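PDB 3CZX: putative N-acetylmuramoyl-L-alanine amidase from Neisseria meningitidis MC58, which probably hydrolyses, as a zinc-dependent amidase, the link between N-acetylmuramoyl residues and L-amino acid residues in certain cell-wall glycopeptides. Local coordinates for residues M2-I6 with G70-A74; T9-S13 with E26-Q31; L41-L47 with D171-M175; V73-H78 with G140-F144; K85-G89 with F148-D154. All blocks are in the same frame, centred on the assembly; numbering follows the deposited sequence.

Contact 1. Residues M2-I6 with G70-A74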
# COMPACT_ATOMS: atom_id res chain seq x y z
N MSE A 2 -8.90 -4.57 -24.18
CA MSE A 2 -10.15 -4.34 -23.45
C MSE A 2 -11.05 -5.56 -23.37
O MSE A 2 -11.97 -5.60 -22.56
CB MSE A 2 -10.91 -3.17 -24.07
CG MSE A 2 -10.23 -1.85 -23.82
SE MSE A 2 -10.03 -1.46 -21.89
CE MSE A 2 -9.50 0.42 -22.04
N SER A 3 -10.78 -6.56 -24.20
CA SER A 3 -11.47 -7.85 -24.10
C SER A 3 -10.75 -8.79 -23.15
O SER A 3 -11.31 -9.81 -22.79
CB SER A 3 -11.54 -8.51 -25.48
OG SER A 3 -10.26 -8.94 -25.91
N LYS A 4 -9.51 -8.45 -22.78
CA LYS A 4 -8.66 -9.31 -21.97
C LYS A 4 -9.08 -9.28 -20.49
O LYS A 4 -9.65 -8.33 -20.07
CB LYS A 4 -7.21 -8.94 -22.15
CG LYS A 4 -6.70 -9.09 -23.58
CD LYS A 4 -6.23 -10.42 -23.96
CE LYS A 4 -5.55 -10.41 -25.35
NZ LYS A 4 -4.13 -10.93 -25.30
N ILE A 5 -8.81 -10.35 -19.78
CA ILE A 5 -9.10 -10.46 -18.35
C ILE A 5 -7.80 -10.83 -17.63
O ILE A 5 -7.16 -11.85 -17.94
CB ILE A 5 -10.14 -11.52 -18.07
CG1 ILE A 5 -11.47 -11.14 -18.75
CG2 ILE A 5 -10.32 -11.71 -16.60
CD1 ILE A 5 -12.61 -12.13 -18.44
N ILE A 6 -7.42 -9.98 -16.68
CA ILE A 6 -6.24 -10.21 -15.85
C ILE A 6 -6.76 -10.66 -14.49
O ILE A 6 -7.62 -9.98 -13.91
CB ILE A 6 -5.45 -8.92 -15.68
CG1 ILE A 6 -4.95 -8.40 -17.04
CG2 ILE A 6 -4.23 -9.12 -14.76
CD1 ILE A 6 -5.03 -6.93 -17.18
N GLY A 70 -10.92 -18.66 -16.43
CA GLY A 70 -11.61 -17.53 -17.05
C GLY A 70 -10.77 -16.33 -17.45
O GLY A 70 -11.31 -15.32 -17.91
N SER A 71 -9.44 -16.40 -17.30
CA SER A 71 -8.56 -15.26 -17.58
C SER A 71 -7.51 -15.52 -18.63
O SER A 71 -7.19 -16.69 -18.91
CB SER A 71 -7.84 -14.86 -16.28
OG SER A 71 -7.09 -15.95 -15.79
N ASP A 72 -6.93 -14.44 -19.16
CA ASP A 72 -5.79 -14.49 -20.09
C ASP A 72 -4.41 -14.55 -19.43
O ASP A 72 -3.48 -15.20 -19.96
CB ASP A 72 -5.82 -13.27 -20.99
CG ASP A 72 -7.10 -13.19 -21.77
OD1 ASP A 72 -7.39 -14.15 -22.51
OD2 ASP A 72 -7.82 -12.19 -21.64
N VAL A 73 -4.25 -13.84 -18.32
CA VAL A 73 -3.10 -14.08 -17.45
C VAL A 73 -3.62 -14.06 -16.00
O VAL A 73 -4.51 -13.29 -15.69
CB VAL A 73 -1.97 -13.07 -17.69
CG1 VAL A 73 -2.39 -11.67 -17.31
CG2 VAL A 73 -0.70 -13.53 -16.96
N ALA A 74 -3.08 -14.95 -15.16
CA ALA A 74 -3.45 -15.06 -13.75
C ALA A 74 -2.19 -15.14 -12.92
O ALA A 74 -1.35 -16.01 -13.15
CB ALA A 74 -4.30 -16.30 -13.48
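Ile6 and Val73 form a parallel beta bridge at the point where strands 6-10 and 73-77 of the central mixed sheet begin to run side by side. Just before it, the two backbones are tied by a pair of hydrogen bonds. The backbone N of Asp72 donates to Ile5 O at 2.9 Å. In the other direction, Ile5 N donates to Asp72 OD2 at 2.8 Å, with an N-H...O angle of 158°. It meets that oxygen on the anti side of the carboxylate and 23° out of its plane. Asp72 thus bonds Ile5 with both its backbone and its side chain. Its CG stands anti to its own carbonyl carbon (chi1 -59°), which carries the carboxylate across to residues 4-5. The same OD2 lies beside Lys4, 3.0 Å from its CA and 3.3 Å from its CD. The Lys4 chain bends at chi2 and crosses the Asp72 side chain at about a right angle. Lys4 NZ stays 5.3 Å from Asp72 OD2, so the opposite charges may attract but do not touch. Ser71 turns its hydroxyl back to the end of helix 61-69, where OG bonds to Ile68 O. Ser71 CB lies 3.5 Å from Ile5 O. Ile5 CD1 comes to 3.5 Å from Gly70 O. Ile6 and Val73 point to the same face of the sheet and lie side by side, with Ile6 CG2 4.0 Å from Val73 CG1.

Contact 2. Residues T9-S13 with E26-Q31. With ZN (zinc ion), chain E.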
# COMPACT_ATOMS: atom_id res chain seq x y z
N THR A 9 -4.26 -12.43 -7.60
CA THR A 9 -4.59 -12.82 -6.23
C THR A 9 -3.39 -12.70 -5.33
O THR A 9 -2.29 -12.45 -5.80
CB THR A 9 -5.18 -14.24 -6.22
OG1 THR A 9 -4.21 -15.16 -6.70
CG2 THR A 9 -6.44 -14.27 -7.13
N ALA A 10 -3.63 -12.83 -4.02
CA ALA A 10 -2.57 -12.74 -3.01
C ALA A 10 -2.48 -14.07 -2.31
O ALA A 10 -3.49 -14.69 -1.97
CB ALA A 10 -2.86 -11.60 -1.95
N GLY A 11 -1.26 -14.52 -2.05
CA GLY A 11 -1.06 -15.71 -1.25
C GLY A 11 -1.32 -15.46 0.22
O GLY A 11 -1.13 -14.35 0.73
N HIS A 12 -1.75 -16.51 0.89
CA HIS A 12 -1.83 -16.55 2.35
C HIS A 12 -2.92 -15.65 2.94
O HIS A 12 -3.61 -14.93 2.23
CB HIS A 12 -0.46 -16.25 2.96
CG HIS A 12 0.64 -17.11 2.41
ND1 HIS A 12 0.80 -18.43 2.77
CD2 HIS A 12 1.61 -16.84 1.50
CE1 HIS A 12 1.84 -18.94 2.12
NE2 HIS A 12 2.36 -17.99 1.36
N SER A 13 -3.06 -15.70 4.27
CA SER A 13 -4.21 -15.07 4.94
C SER A 13 -3.84 -14.49 6.30
O SER A 13 -2.70 -14.62 6.74
CB SER A 13 -5.32 -16.13 5.11
OG SER A 13 -4.90 -17.13 6.00
N GLU A 26 4.45 -12.11 4.88
CA GLU A 26 4.16 -12.43 3.47
C GLU A 26 2.75 -12.06 3.07
O GLU A 26 2.51 -11.49 2.01
CB GLU A 26 4.44 -13.91 3.18
CG GLU A 26 4.16 -14.32 1.71
CD GLU A 26 4.59 -15.71 1.36
OE1 GLU A 26 5.11 -16.41 2.26
OE2 GLU A 26 4.45 -16.09 0.17
N ALA A 27 1.78 -12.38 3.91
CA ALA A 27 0.37 -12.14 3.60
C ALA A 27 0.13 -10.66 3.32
O ALA A 27 -0.70 -10.29 2.46
CB ALA A 27 -0.51 -12.60 4.72
N ASP A 28 0.83 -9.81 4.07
CA ASP A 28 0.61 -8.36 4.01
C ASP A 28 1.30 -7.84 2.77
O ASP A 28 0.77 -6.94 2.11
CB ASP A 28 1.17 -7.70 5.27
CG ASP A 28 0.46 -8.17 6.55
OD1 ASP A 28 -0.69 -8.66 6.47
OD2 ASP A 28 1.08 -8.03 7.63
N LEU A 29 2.53 -8.31 2.51
CA LEU A 29 3.27 -7.88 1.31
C LEU A 29 2.53 -8.32 0.04
O LEU A 29 2.48 -7.56 -0.97
CB LEU A 29 4.72 -8.42 1.33
CG LEU A 29 5.59 -7.98 2.52
CD1 LEU A 29 6.91 -8.81 2.66
CD2 LEU A 29 5.87 -6.50 2.41
N ALA A 30 1.95 -9.52 0.06
CA ALA A 30 1.22 -10.04 -1.08
C ALA A 30 -0.08 -9.24 -1.33
O ALA A 30 -0.41 -8.93 -2.49
CB ALA A 30 0.94 -11.55 -0.89
N GLN A 31 -0.81 -8.91 -0.27
CA GLN A 31 -1.96 -8.02 -0.33
C GLN A 31 -1.56 -6.69 -0.99
O GLN A 31 -2.26 -6.22 -1.88
CB GLN A 31 -2.53 -7.80 1.08
CG GLN A 31 -3.53 -6.70 1.21
CD GLN A 31 -4.02 -6.52 2.62
OE1 GLN A 31 -3.26 -6.73 3.56
NE2 GLN A 31 -5.30 -6.15 2.78
ZN ZN E . 3.89 -18.13 -0.20
O HOH W 1 -2.64 -12.19 1.74
O HOH W 2 3.83 -20.42 -0.24
O HOH W 3 5.79 -18.54 -1.24
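The His12 imidazole and the Glu26 carboxylate meet at a zinc ion, their planes 62° apart. Glu26 OE2 sits at the edge of the His12 ring, near its plane, 3.1 Å from His12 NE2. These two atoms are close because both bind the metal. His12 NE2 is 2.2 Å from the zinc and Glu26 OE2 is 2.1 Å from it. The other carboxylate oxygen, Glu26 OE1, stays 3.2 Å from the zinc and bonds to Ala19 N. Glu26 OE2 also accepts from Thr79 N, so both oxygens have a backbone N-H to fix the rotation of the carboxylate. The Glu26 chain is extended, with CG anti to the backbone N (chi1 -180°), and this carries the carboxylate from the first turn of helix 26-45 out to the metal. Behind the site the two backbones come close because the side chains between them are small. Ala10 CB packs on Ala30 CB at 3.9 Å, and Ala30 CB also lies against Gly11. Ala27 CB touches both His12 CB and Ser13 O, 3.6 Å from the oxygen. A water lies 2.8 Å from both Gly11 O and Ala27 O and can bridge the segments. His78 ND1 and two waters complete the shell. His12 comes from the loop just after strand 6-10, and Glu26 from the N-terminal end of a helix. Together with His78 they form the His-Glu-His zinc site of the Amidase_3 family of N-acetylmuramoyl-L-alanine amidases.

Contact 3. Residues L41-L47 with D171-M175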
# COMPACT_ATOMS: atom_id res chain seq x y z
N LEU A 41 -3.60 -1.03 -12.99
CA LEU A 41 -4.16 -1.58 -14.23
C LEU A 41 -5.55 -0.99 -14.48
O LEU A 41 -5.89 -0.63 -15.62
CB LEU A 41 -4.18 -3.11 -14.18
CG LEU A 41 -2.83 -3.82 -14.32
CD1 LEU A 41 -2.97 -5.26 -13.94
CD2 LEU A 41 -2.21 -3.70 -15.73
N ARG A 42 -6.34 -0.87 -13.43
CA ARG A 42 -7.69 -0.25 -13.54
C ARG A 42 -7.62 1.26 -13.78
O ARG A 42 -8.20 1.76 -14.78
CB ARG A 42 -8.50 -0.59 -12.30
CG ARG A 42 -8.83 -2.01 -12.20
CD ARG A 42 -9.30 -2.39 -10.80
NE ARG A 42 -9.93 -3.69 -10.73
CZ ARG A 42 -10.09 -4.41 -9.62
NH1 ARG A 42 -9.67 -3.97 -8.42
NH2 ARG A 42 -10.69 -5.58 -9.67
N ASN A 43 -6.88 2.00 -12.95
CA ASN A 43 -6.79 3.49 -13.09
C ASN A 43 -6.11 4.02 -14.31
O ASN A 43 -6.66 4.90 -14.99
CB ASN A 43 -6.04 4.11 -11.91
CG ASN A 43 -6.70 3.85 -10.60
OD1 ASN A 43 -7.87 3.48 -10.57
ND2 ASN A 43 -5.96 4.03 -9.51
N ASP A 44 -4.90 3.55 -14.57
CA ASP A 44 -4.11 4.13 -15.64
C ASP A 44 -4.50 3.59 -17.00
O ASP A 44 -4.31 4.27 -18.02
CB ASP A 44 -2.60 3.90 -15.42
CG ASP A 44 -2.04 4.67 -14.27
OD1 ASP A 44 -2.83 5.21 -13.46
OD2 ASP A 44 -0.80 4.75 -14.20
N TYR A 45 -5.02 2.36 -17.03
CA TYR A 45 -5.26 1.67 -18.29
C TYR A 45 -6.70 1.26 -18.58
O TYR A 45 -6.98 0.83 -19.69
CB TYR A 45 -4.37 0.43 -18.39
CG TYR A 45 -2.88 0.75 -18.34
CD1 TYR A 45 -2.17 1.03 -19.50
CD2 TYR A 45 -2.18 0.72 -17.12
CE1 TYR A 45 -0.82 1.31 -19.46
CE2 TYR A 45 -0.79 0.98 -17.06
CZ TYR A 45 -0.13 1.29 -18.25
OH TYR A 45 1.23 1.54 -18.30
N GLY A 46 -7.59 1.37 -17.61
CA GLY A 46 -8.98 0.94 -17.78
C GLY A 46 -9.19 -0.54 -18.07
O GLY A 46 -10.21 -0.96 -18.67
N LEU A 47 -8.24 -1.38 -17.63
CA LEU A 47 -8.27 -2.80 -17.91
C LEU A 47 -9.17 -3.56 -16.92
O LEU A 47 -9.43 -3.09 -15.80
CB LEU A 47 -6.83 -3.37 -17.87
CG LEU A 47 -5.98 -2.87 -19.03
CD1 LEU A 47 -4.48 -3.19 -18.87
CD2 LEU A 47 -6.48 -3.40 -20.38
N ASP A 171 2.72 -1.75 -15.51
CA ASP A 171 3.07 -1.20 -16.83
C ASP A 171 3.51 -2.29 -17.83
O ASP A 171 3.21 -2.21 -19.05
CB ASP A 171 4.19 -0.16 -16.71
CG ASP A 171 3.73 1.17 -16.12
OD1 ASP A 171 2.50 1.48 -16.08
OD2 ASP A 171 4.63 1.91 -15.68
N ALA A 172 4.25 -3.28 -17.33
CA ALA A 172 4.73 -4.39 -18.15
C ALA A 172 3.57 -5.28 -18.62
O ALA A 172 3.59 -5.79 -19.75
CB ALA A 172 5.80 -5.21 -17.39
N ILE A 173 2.58 -5.50 -17.75
CA ILE A 173 1.41 -6.28 -18.10
C ILE A 173 0.66 -5.54 -19.19
O ILE A 173 0.39 -6.11 -20.23
CB ILE A 173 0.49 -6.57 -16.87
CG1 ILE A 173 1.16 -7.49 -15.87
CG2 ILE A 173 -0.85 -7.18 -17.29
CD1 ILE A 173 0.46 -7.56 -14.51
N ALA A 174 0.40 -4.26 -18.99
CA ALA A 174 -0.31 -3.46 -19.98
C ALA A 174 0.43 -3.44 -21.30
O ALA A 174 -0.17 -3.64 -22.36
CB ALA A 174 -0.54 -2.05 -19.48
N MSE A 175 1.73 -3.26 -21.26
CA MSE A 175 2.53 -3.24 -22.51
C MSE A 175 2.42 -4.56 -23.28
O MSE A 175 2.27 -4.58 -24.53
CB MSE A 175 3.98 -2.89 -22.21
CG MSE A 175 4.94 -3.05 -23.35
SE MSE A 175 4.74 -1.55 -24.57
CE MSE A 175 5.79 -0.27 -23.54
O HOH W 4 1.63 3.74 -14.75
O HOH W 5 2.72 0.17 -20.33
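Tyr45 meets helix 152-177 with both a ring face and its hydroxyl. Ala174 CB lies over the centre of one ring face, 3.4 Å from the centroid and 14° off the ring normal. This is a close CH-pi contact. Asp171 OD1 lies at the ring edge, in its plane, and accepts from Tyr45 OH at 2.6 Å. The carboxylate is turned 74° from the ring, and the hydroxyl approaches OD1 from above the carboxylate plane. Asp171 and Ala174 are three residues apart, so they lie close together on one side of their helix, where the ring can use both.

Around this pair, Leu47 CD1 packs on Ala174 CB at 4.1 Å. Leu41 CD2 touches Ile173 CG2 at 4.0 Å, the two side chains crossing at about a right angle. Farther out, one water donates to Tyr45 OH and Asp171 O. Another donates to Asp44 OD2 and Asp171 OD1. Arg167, one turn before Asp171 on the same helix, forms a salt bridge with Asp44. The helix segments cross at -62°, their axes 10.8 Å apart.

Asp171 OD1 therefore takes a hydroxyl and a water. The short bond is consistent with a charged carboxylate, while Arg167 would probably ease the like charges of Asp44 and Asp171.

Contact 4. Residues V73-H78 with G140-F144. With ZN (zinc ion), chain E.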
# COMPACT_ATOMS: atom_id res chain seq x y z
N VAL A 73 -4.25 -13.84 -18.32
CA VAL A 73 -3.10 -14.08 -17.45
C VAL A 73 -3.62 -14.06 -16.00
O VAL A 73 -4.51 -13.29 -15.69
CB VAL A 73 -1.97 -13.07 -17.69
CG1 VAL A 73 -2.39 -11.67 -17.31
CG2 VAL A 73 -0.70 -13.53 -16.96
N ALA A 74 -3.08 -14.95 -15.16
CA ALA A 74 -3.45 -15.06 -13.75
C ALA A 74 -2.19 -15.14 -12.92
O ALA A 74 -1.35 -16.01 -13.15
CB ALA A 74 -4.30 -16.30 -13.48
N ILE A 75 -2.05 -14.22 -11.95
CA ILE A 75 -0.86 -14.10 -11.13
C ILE A 75 -1.22 -14.07 -9.65
O ILE A 75 -2.10 -13.26 -9.23
CB ILE A 75 -0.12 -12.76 -11.45
CG1 ILE A 75 0.25 -12.70 -12.94
CG2 ILE A 75 1.13 -12.64 -10.60
CD1 ILE A 75 0.42 -11.29 -13.50
N GLU A 76 -0.62 -14.96 -8.86
CA GLU A 76 -0.73 -14.90 -7.41
C GLU A 76 0.59 -14.48 -6.79
O GLU A 76 1.64 -15.12 -6.99
CB GLU A 76 -1.17 -16.25 -6.82
CG GLU A 76 -1.43 -16.10 -5.35
CD GLU A 76 -2.19 -17.22 -4.78
OE1 GLU A 76 -1.52 -18.16 -4.28
OE2 GLU A 76 -3.44 -17.15 -4.81
N PHE A 77 0.56 -13.40 -6.03
CA PHE A 77 1.75 -12.82 -5.47
C PHE A 77 2.12 -13.51 -4.15
O PHE A 77 1.28 -13.72 -3.28
CB PHE A 77 1.59 -11.30 -5.25
CG PHE A 77 1.38 -10.52 -6.52
CD1 PHE A 77 2.44 -10.08 -7.29
CD2 PHE A 77 0.11 -10.24 -6.94
CE1 PHE A 77 2.20 -9.35 -8.46
CE2 PHE A 77 -0.15 -9.52 -8.14
CZ PHE A 77 0.90 -9.10 -8.88
N HIS A 78 3.38 -13.87 -4.08
CA HIS A 78 4.01 -14.51 -2.91
C HIS A 78 5.37 -13.89 -2.68
O HIS A 78 5.85 -13.11 -3.51
CB HIS A 78 4.24 -15.98 -3.19
CG HIS A 78 3.02 -16.82 -3.10
ND1 HIS A 78 2.75 -17.63 -2.00
CD2 HIS A 78 1.96 -16.96 -3.93
CE1 HIS A 78 1.57 -18.20 -2.16
NE2 HIS A 78 1.08 -17.82 -3.33
N GLY A 140 -2.30 -23.51 -14.47
CA GLY A 140 -2.04 -22.47 -15.46
C GLY A 140 -2.01 -21.04 -14.93
O GLY A 140 -2.00 -20.08 -15.69
N GLY A 141 -2.02 -20.90 -13.61
CA GLY A 141 -1.74 -19.61 -12.99
C GLY A 141 -0.23 -19.46 -12.83
O GLY A 141 0.52 -20.43 -12.97
N ILE A 142 0.18 -18.26 -12.44
CA ILE A 142 1.61 -17.93 -12.22
C ILE A 142 1.79 -17.60 -10.75
O ILE A 142 1.13 -16.69 -10.24
CB ILE A 142 1.98 -16.70 -13.05
CG1 ILE A 142 1.78 -16.97 -14.56
CG2 ILE A 142 3.45 -16.24 -12.78
CD1 ILE A 142 1.91 -15.72 -15.40
N VAL A 143 2.64 -18.36 -10.06
CA VAL A 143 3.01 -18.06 -8.68
C VAL A 143 4.24 -17.19 -8.77
O VAL A 143 5.33 -17.67 -9.08
CB VAL A 143 3.27 -19.35 -7.87
CG1 VAL A 143 3.88 -19.05 -6.47
CG2 VAL A 143 1.99 -20.14 -7.77
N PHE A 144 4.06 -15.88 -8.51
CA PHE A 144 5.15 -14.91 -8.68
C PHE A 144 5.78 -14.58 -7.34
O PHE A 144 5.08 -14.13 -6.43
CB PHE A 144 4.59 -13.63 -9.36
CG PHE A 144 5.63 -12.64 -9.81
CD1 PHE A 144 6.89 -13.02 -10.20
CD2 PHE A 144 5.31 -11.28 -9.88
CE1 PHE A 144 7.82 -12.08 -10.65
CE2 PHE A 144 6.23 -10.38 -10.31
CZ PHE A 144 7.48 -10.76 -10.69
ZN ZN E . 3.89 -18.13 -0.20
O HOH W 6 -1.96 -17.27 -16.44
O HOH W 2 3.83 -20.42 -0.24
O HOH W 3 5.79 -18.54 -1.24
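Glu76 OE1 is gripped by two groups, the His78 imidazole and Arg133. His78 NE2 donates to it at 2.8 Å, with an N-H...O angle of 163°. The bond lies close to the ring plane and reaches OE1 on the anti side of the carboxylate. Arg133 adds a salt bridge to the same oxygen, and Thr9 OG1 bonds to OE2. The other ring nitrogen, His78 ND1, binds the zinc at 2.2 Å. Glu76 is thus a second-shell residue that fixes the ring rotation of a metal ligand, and its charge would probably make the imidazole a stronger donor to zinc. The extended Glu76 chain, CG anti to the backbone N (chi1 -173°), brings OE1 to the NE2 N-H of the ring. Val143 CG1 packs against the ring at His78 CD2, 3.8 Å away.

The two strands are parallel and bonded alternately. Ala74 O accepts from Ile142 N, Glu76 N donates to Ile142 O, and Glu76 O accepts from Phe144 N. The ladder closes with His78 N to Phe144 O at 2.9 Å. On the face of Ile75 and Phe77, Ile142 CD1 touches Val73 CG2 at 3.7 Å. Ile75 CG2 lies beside Phe144 CB, while Phe77 CE1 meets the edge of the Phe144 ring at 3.9 Å.

These strands are neighbours in the middle of the sheet. Helix 99-113 covers the Ile75 face through Trp101, Leu105 and Val109. Helix 134-138 covers the Glu76 face through Tyr136, and strand 6-10 flanks strand 73-77 on its other edge.

Contact 5. Residues K85-G89 with F148-D154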
# COMPACT_ATOMS: atom_id res chain seq x y z
N LYS A 85 19.80 -16.51 4.72
CA LYS A 85 19.31 -15.12 4.62
C LYS A 85 20.06 -14.28 3.59
O LYS A 85 19.80 -13.08 3.48
CB LYS A 85 19.31 -14.47 6.00
CG LYS A 85 18.21 -14.97 6.88
CD LYS A 85 18.20 -14.25 8.23
CE LYS A 85 17.74 -12.79 8.09
NZ LYS A 85 16.37 -12.68 7.53
N THR A 86 20.97 -14.90 2.83
CA THR A 86 21.59 -14.29 1.70
C THR A 86 20.98 -14.76 0.37
O THR A 86 21.29 -14.19 -0.67
CB THR A 86 23.12 -14.55 1.67
OG1 THR A 86 23.34 -15.93 1.40
CG2 THR A 86 23.78 -14.16 2.99
N ALA A 87 20.09 -15.75 0.40
CA ALA A 87 19.38 -16.23 -0.82
C ALA A 87 18.65 -15.02 -1.40
O ALA A 87 18.05 -14.25 -0.66
CB ALA A 87 18.39 -17.30 -0.49
N THR A 88 18.69 -14.87 -2.72
CA THR A 88 18.16 -13.69 -3.38
C THR A 88 17.68 -14.01 -4.79
O THR A 88 18.17 -14.95 -5.41
CB THR A 88 19.21 -12.56 -3.45
OG1 THR A 88 18.63 -11.34 -3.96
CG2 THR A 88 20.42 -12.95 -4.30
N GLY A 89 16.72 -13.23 -5.28
CA GLY A 89 16.39 -13.21 -6.71
C GLY A 89 14.91 -13.40 -6.94
O GLY A 89 14.15 -13.68 -6.01
N PHE A 148 12.92 -12.61 -1.81
CA PHE A 148 12.96 -13.41 -0.61
C PHE A 148 12.71 -12.49 0.56
O PHE A 148 13.50 -11.59 0.82
CB PHE A 148 14.35 -14.04 -0.46
CG PHE A 148 14.59 -15.24 -1.33
CD1 PHE A 148 14.67 -16.51 -0.79
CD2 PHE A 148 14.74 -15.09 -2.71
CE1 PHE A 148 14.87 -17.60 -1.61
CE2 PHE A 148 14.95 -16.19 -3.52
CZ PHE A 148 15.02 -17.44 -2.96
N ILE A 149 11.63 -12.76 1.30
CA ILE A 149 11.31 -12.00 2.49
C ILE A 149 12.39 -12.16 3.54
O ILE A 149 12.57 -11.28 4.40
CB ILE A 149 9.93 -12.37 3.05
CG1 ILE A 149 9.42 -11.29 3.98
CG2 ILE A 149 9.95 -13.77 3.73
CD1 ILE A 149 8.02 -11.57 4.51
N SER A 150 13.09 -13.29 3.45
CA SER A 150 14.21 -13.61 4.34
C SER A 150 15.50 -12.83 4.04
O SER A 150 16.44 -12.82 4.84
CB SER A 150 14.44 -15.12 4.32
OG SER A 150 14.52 -15.58 3.01
N ASN A 151 15.59 -12.17 2.88
CA ASN A 151 16.70 -11.32 2.55
C ASN A 151 16.48 -9.90 3.08
O ASN A 151 15.70 -9.15 2.51
CB ASN A 151 16.92 -11.30 1.03
CG ASN A 151 18.24 -10.69 0.66
OD1 ASN A 151 18.50 -9.50 0.90
ND2 ASN A 151 19.13 -11.51 0.12
N ASP A 152 17.11 -9.54 4.20
CA ASP A 152 16.83 -8.26 4.82
C ASP A 152 17.05 -7.05 3.90
O ASP A 152 16.27 -6.07 3.92
CB ASP A 152 17.68 -8.04 6.09
CG ASP A 152 17.36 -9.00 7.19
OD1 ASP A 152 16.35 -9.74 7.14
OD2 ASP A 152 18.14 -8.99 8.16
N THR A 153 18.13 -7.09 3.12
CA THR A 153 18.50 -6.01 2.19
C THR A 153 17.46 -5.89 1.07
O THR A 153 16.97 -4.78 0.79
CB THR A 153 19.92 -6.24 1.59
OG1 THR A 153 20.88 -6.11 2.66
CG2 THR A 153 20.23 -5.22 0.49
N ASP A 154 17.11 -7.02 0.43
CA ASP A 154 16.09 -6.96 -0.65
C ASP A 154 14.71 -6.52 -0.12
O ASP A 154 13.99 -5.77 -0.74
CB ASP A 154 15.92 -8.32 -1.31
CG ASP A 154 17.19 -8.82 -1.97
OD1 ASP A 154 18.11 -8.02 -2.21
OD2 ASP A 154 17.24 -10.05 -2.21
O HOH W 7 19.57 -11.07 5.09
O HOH W 8 22.06 -11.51 -0.94
O HOH W 9 17.05 -15.23 1.93
O HOH W 10 15.29 -11.53 -3.15
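Lys85 runs over the backbone of Ser150 to reach Asp152. Its CB and CG each lie 3.5 Å from Ser150 O. CD continues past this oxygen, and CE comes to Asp152 OD1 as well. The chain bends at chi3 and chi4 (70° and 60°), curling NZ back onto the carbonyl. NZ donates to Ser150 O at 2.7 Å and forms a salt bridge with Asp152 OD1 at 3.0 Å, from above the carboxylate plane. Asn21 also bonds to that OD1.

Asn151 joins the segments through its amide. ND2 donates to Ala87 O at 3.0 Å, in the amide plane but above the plane of the carbonyl. Thr88 OG1 donates to Asp154 OD2 at 2.6 Å on the syn side, and a water links the same OD2 to Gly89 N and Phe148 N. The Phe148 ring takes Ala87 CB over one face, 3.7 Å from CE1, while Gly89 O sits at its edge.

Residues 148-151 form a type I beta turn leading into helix 152-177. Asn151 is the N-cap of that helix: its OD1 accepts from Asp154 N at 2.9 Å.

In the fold
Four of the contacts adjoin the central mixed sheet or its flanking helices, and contact 5 joins a loop to the start of helix 152-177. Contacts 1 and 4 share Val73 and Ala74 on strand 73-77, which pairs with strand 6-10 on one edge and strand 142-145 on the other. Contacts 2 and 4, with centres 12 Å apart, each supply ligands to the same zinc. Helix 26-45 runs from contact 2 to contact 3, and helix 152-177 from contact 5 to contact 3, whose centres are 29 Å apart. Contact 3 closes a long loop of chain that encloses contacts 4 and 5. The zinc thus joins the loop after strand 6-10, helix 26-45 and the end of strand 73-77.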